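Local coordinates for periplasmic branched-chain amino acid-binding protein (Burkholderia mallei, PDB 3I09) that probably captures a small carboxylate-bearing ligand, such as a branched-chain amino acid or related acid, in the periplasm for delivery to an ABC transporter, at residues Val5-Ile10 against Leu74-Thr79. Sequence-based numbering, arbitrary orientation.
With AAE (acetoacetic acid), chain C.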
ATOM      1  N   VAL A   5      10.394 -12.796  21.003  1.00 12.80           N
ATOM      2  CA  VAL A   5       9.266 -12.115  20.384  1.00 12.86           C
ATOM      3  C   VAL A   5       9.483 -12.238  18.874  1.00 12.60           C
ATOM      4  O   VAL A   5      10.507 -11.795  18.334  1.00 13.26           O
ATOM      5  CB  VAL A   5       9.177 -10.668  20.823  1.00 13.51           C
ATOM      6  CG1 VAL A   5       8.078  -9.922  20.038  1.00 13.48           C
ATOM      7  CG2 VAL A   5       8.887 -10.604  22.353  1.00 12.99           C
ATOM      8  N   LYS A   6       8.573 -12.919  18.215  1.00 12.05           N
ATOM      9  CA  LYS A   6       8.780 -13.286  16.815  1.00 12.61           C
ATOM     10  C   LYS A   6       7.910 -12.472  15.850  1.00 12.25           C
ATOM     11  O   LYS A   6       6.690 -12.428  15.962  1.00 11.62           O
ATOM     12  CB  LYS A   6       8.542 -14.786  16.590  1.00 13.55           C
ATOM     13  CG  LYS A   6       8.936 -15.116  15.145  1.00 19.02           C
ATOM     14  CD  LYS A   6       9.099 -16.603  14.786  1.00 22.99           C
ATOM     15  CE  LYS A   6      10.204 -17.311  15.500  1.00 26.10           C
ATOM     16  NZ  LYS A   6      10.055 -18.761  15.101  1.00 25.90           N
ATOM     17  N   ILE A   7       8.580 -11.789  14.936  1.00 11.77           N
ATOM     18  CA  ILE A   7       7.913 -11.013  13.873  1.00 11.43           C
ATOM     19  C   ILE A   7       8.091 -11.756  12.546  1.00 12.81           C
ATOM     20  O   ILE A   7       9.218 -12.075  12.172  1.00 12.99           O
ATOM     21  CB  ILE A   7       8.549  -9.649  13.795  1.00 10.59           C
ATOM     22  CG1 ILE A   7       8.333  -8.878  15.122  1.00 12.30           C
ATOM     23  CG2 ILE A   7       8.002  -8.844  12.577  1.00 11.15           C
ATOM     24  CD1 ILE A   7       9.004  -7.471  15.140  1.00 12.06           C
ATOM     25  N   GLY A   8       7.000 -11.984  11.824  1.00 12.25           N
ATOM     26  CA  GLY A   8       7.074 -12.653  10.537  1.00 13.59           C
ATOM     27  C   GLY A   8       6.591 -11.711   9.449  1.00 12.61           C
ATOM     28  O   GLY A   8       5.618 -10.994   9.643  1.00 14.83           O
ATOM     29  N   PHE A   9       7.296 -11.699   8.325  1.00 11.64           N
ATOM     30  CA  PHE A   9       7.001 -10.836   7.215  1.00 10.35           C
ATOM     31  C   PHE A   9       6.794 -11.699   5.983  1.00 10.17           C
ATOM     32  O   PHE A   9       7.673 -12.483   5.622  1.00 10.00           O
ATOM     33  CB  PHE A   9       8.169  -9.879   7.000  1.00 11.07           C
ATOM     34  CG  PHE A   9       8.004  -8.915   5.834  1.00 10.18           C
ATOM     35  CD1 PHE A   9       6.862  -8.163   5.681  1.00 11.90           C
ATOM     36  CD2 PHE A   9       9.043  -8.739   4.920  1.00 10.41           C
ATOM     37  CE1 PHE A   9       6.739  -7.224   4.602  1.00 13.30           C
ATOM     38  CE2 PHE A   9       8.936  -7.847   3.868  1.00  8.85           C
ATOM     39  CZ  PHE A   9       7.820  -7.068   3.726  1.00 10.73           C
ATOM     40  N   ILE A  10       5.647 -11.525   5.351  1.00 10.30           N
ATOM     41  CA  ILE A  10       5.303 -12.294   4.138  1.00 10.22           C
ATOM     42  C   ILE A  10       4.903 -11.352   3.024  1.00 10.16           C
ATOM     43  O   ILE A  10       3.952 -10.550   3.151  1.00 10.81           O
ATOM     44  CB  ILE A  10       4.186 -13.314   4.371  1.00 10.99           C
ATOM     45  CG1 ILE A  10       4.501 -14.218   5.548  1.00 11.12           C
ATOM     46  CG2 ILE A  10       3.982 -14.132   3.051  1.00 11.36           C
ATOM     47  CD1 ILE A  10       3.391 -15.257   5.862  1.00 10.40           C
ATOM     48  N   LEU A  74       3.811 -11.189  15.916  1.00 11.80           N
ATOM     49  CA  LEU A  74       3.302 -10.233  14.908  1.00 11.25           C
ATOM     50  C   LEU A  74       3.468 -10.820  13.509  1.00 11.85           C
ATOM     51  O   LEU A  74       4.560 -11.290  13.155  1.00 11.19           O
ATOM     52  CB  LEU A  74       4.080  -8.912  14.950  1.00 11.48           C
ATOM     53  CG  LEU A  74       3.837  -7.910  13.804  1.00 11.31           C
ATOM     54  CD1 LEU A  74       2.386  -7.376  13.821  1.00 11.73           C
ATOM     55  CD2 LEU A  74       4.856  -6.735  13.822  1.00 10.57           C
ATOM     56  N   LEU A  75       2.397 -10.736  12.724  1.00 11.94           N
ATOM     57  CA  LEU A  75       2.433 -10.972  11.281  1.00 11.96           C
ATOM     58  C   LEU A  75       2.353  -9.641  10.557  1.00 11.77           C
ATOM     59  O   LEU A  75       1.381  -8.859  10.714  1.00 11.75           O
ATOM     60  CB  LEU A  75       1.316 -11.903  10.838  1.00 11.18           C
ATOM     61  CG  LEU A  75       1.250 -12.224   9.350  1.00 11.91           C
ATOM     62  CD1 LEU A  75       2.533 -12.965   8.905  1.00 11.37           C
ATOM     63  CD2 LEU A  75      -0.058 -13.020   8.992  1.00 12.32           C
ATOM     64  N   VAL A  76       3.394  -9.357   9.784  1.00 11.44           N
ATOM     65  CA  VAL A  76       3.437  -8.186   8.922  1.00 11.12           C
ATOM     66  C   VAL A  76       3.108  -8.648   7.520  1.00 12.57           C
ATOM     67  O   VAL A  76       3.839  -9.453   6.947  1.00 12.30           O
ATOM     68  CB  VAL A  76       4.793  -7.473   8.904  1.00 11.86           C
ATOM     69  CG1 VAL A  76       4.729  -6.211   7.972  1.00 10.83           C
ATOM     70  CG2 VAL A  76       5.190  -7.065  10.360  1.00 12.02           C
ATOM     71  N   GLY A  77       2.026  -8.102   6.977  1.00 12.02           N
ATOM     72  CA  GLY A  77       1.538  -8.443   5.647  1.00 12.94           C
ATOM     73  C   GLY A  77       2.136  -7.494   4.627  1.00 11.76           C
ATOM     74  O   GLY A  77       2.048  -6.270   4.751  1.00 11.82           O
ATOM     75  N   GLY A  78       2.710  -8.058   3.568  1.00 12.41           N
ATOM     76  CA  GLY A  78       3.263  -7.254   2.491  1.00 11.56           C
ATOM     77  C   GLY A  78       2.282  -7.058   1.349  1.00 12.09           C
ATOM     78  O   GLY A  78       1.100  -6.772   1.555  1.00 10.89           O
ATOM     79  N   THR A  79       2.795  -7.151   0.137  1.00 11.14           N
ATOM     80  CA  THR A  79       2.025  -6.825  -1.054  1.00 10.78           C
ATOM     81  C   THR A  79       1.047  -7.958  -1.417  1.00 10.21           C
ATOM     82  O   THR A  79       1.121  -9.067  -0.887  1.00 10.78           O
ATOM     83  CB  THR A  79       2.978  -6.510  -2.225  1.00 10.69           C
ATOM     84  OG1 THR A  79       3.935  -7.558  -2.361  1.00 10.84           O
ATOM     85  CG2 THR A  79       3.749  -5.165  -1.982  1.00 10.26           C
TER
HETATM   86  O1  AAE C 501      -3.014  -4.704  -2.833  1.00 12.11           O
HETATM   87  C2  AAE C 501      -2.363  -5.035  -3.839  1.00 12.90           C
HETATM   88  O3  AAE C 501      -2.484  -6.158  -4.377  1.00 10.60           O
HETATM   89  C4  AAE C 501      -1.435  -4.008  -4.466  1.00 12.11           C
HETATM   90  C5  AAE C 501      -0.039  -4.126  -3.921  1.00 16.14           C
HETATM   91  O8  AAE C 501       0.211  -4.821  -2.907  1.00 11.84           O
HETATM   92  C9  AAE C 501       0.978  -3.234  -4.571  1.00 12.93           C
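Lys6, Gly8 and Ile10 supply every backbone atom that strand 5-10 bonds to 74-79, in a parallel ladder of five hydrogen bonds. Lys6 O accepts from Leu74 N at 3.1 Å; Gly8 then works in both directions, its N giving to Leu74 O and its O taking Val76 N at 2.8 Å, almost straight at 174°. Val76 O receives Ile10 N at 3.2 Å and also meets the edge of the Phe9 ring near its plane, CD1 lying 3.5 Å from that oxygen. The last bond, Gly78 N to Ile10 O, is the most bent of the five, 144° at the hydrogen, as the chain leaves the strand. Ile7 turns its own backbone to strand 43-51 instead, bonding Glu46 and Val48.

Ile7, Phe9, Leu74 and Val76 share one face, where Ile7, Phe9 and Val76 pack on helix 22-36; Phe9 CG, anti to the backbone N (chi1 179°), sets CD1 3.7 Å from Val76 CG1. On the other face, Ile10 and Leu75 meet through their CD1 methyls against helix 56-69. Five N-H groups and their carbonyl acceptors are thus satisfied within this buried core of the type I binding-protein lobe. Beyond Gly78, Thr79 N and O bond to Thr11 OG1 and His52 NE2, and Thr79 CA lies 3.3 Å from O8 of the bound acetoacetic acid, consistent with the strand end helping to place the pocket loop.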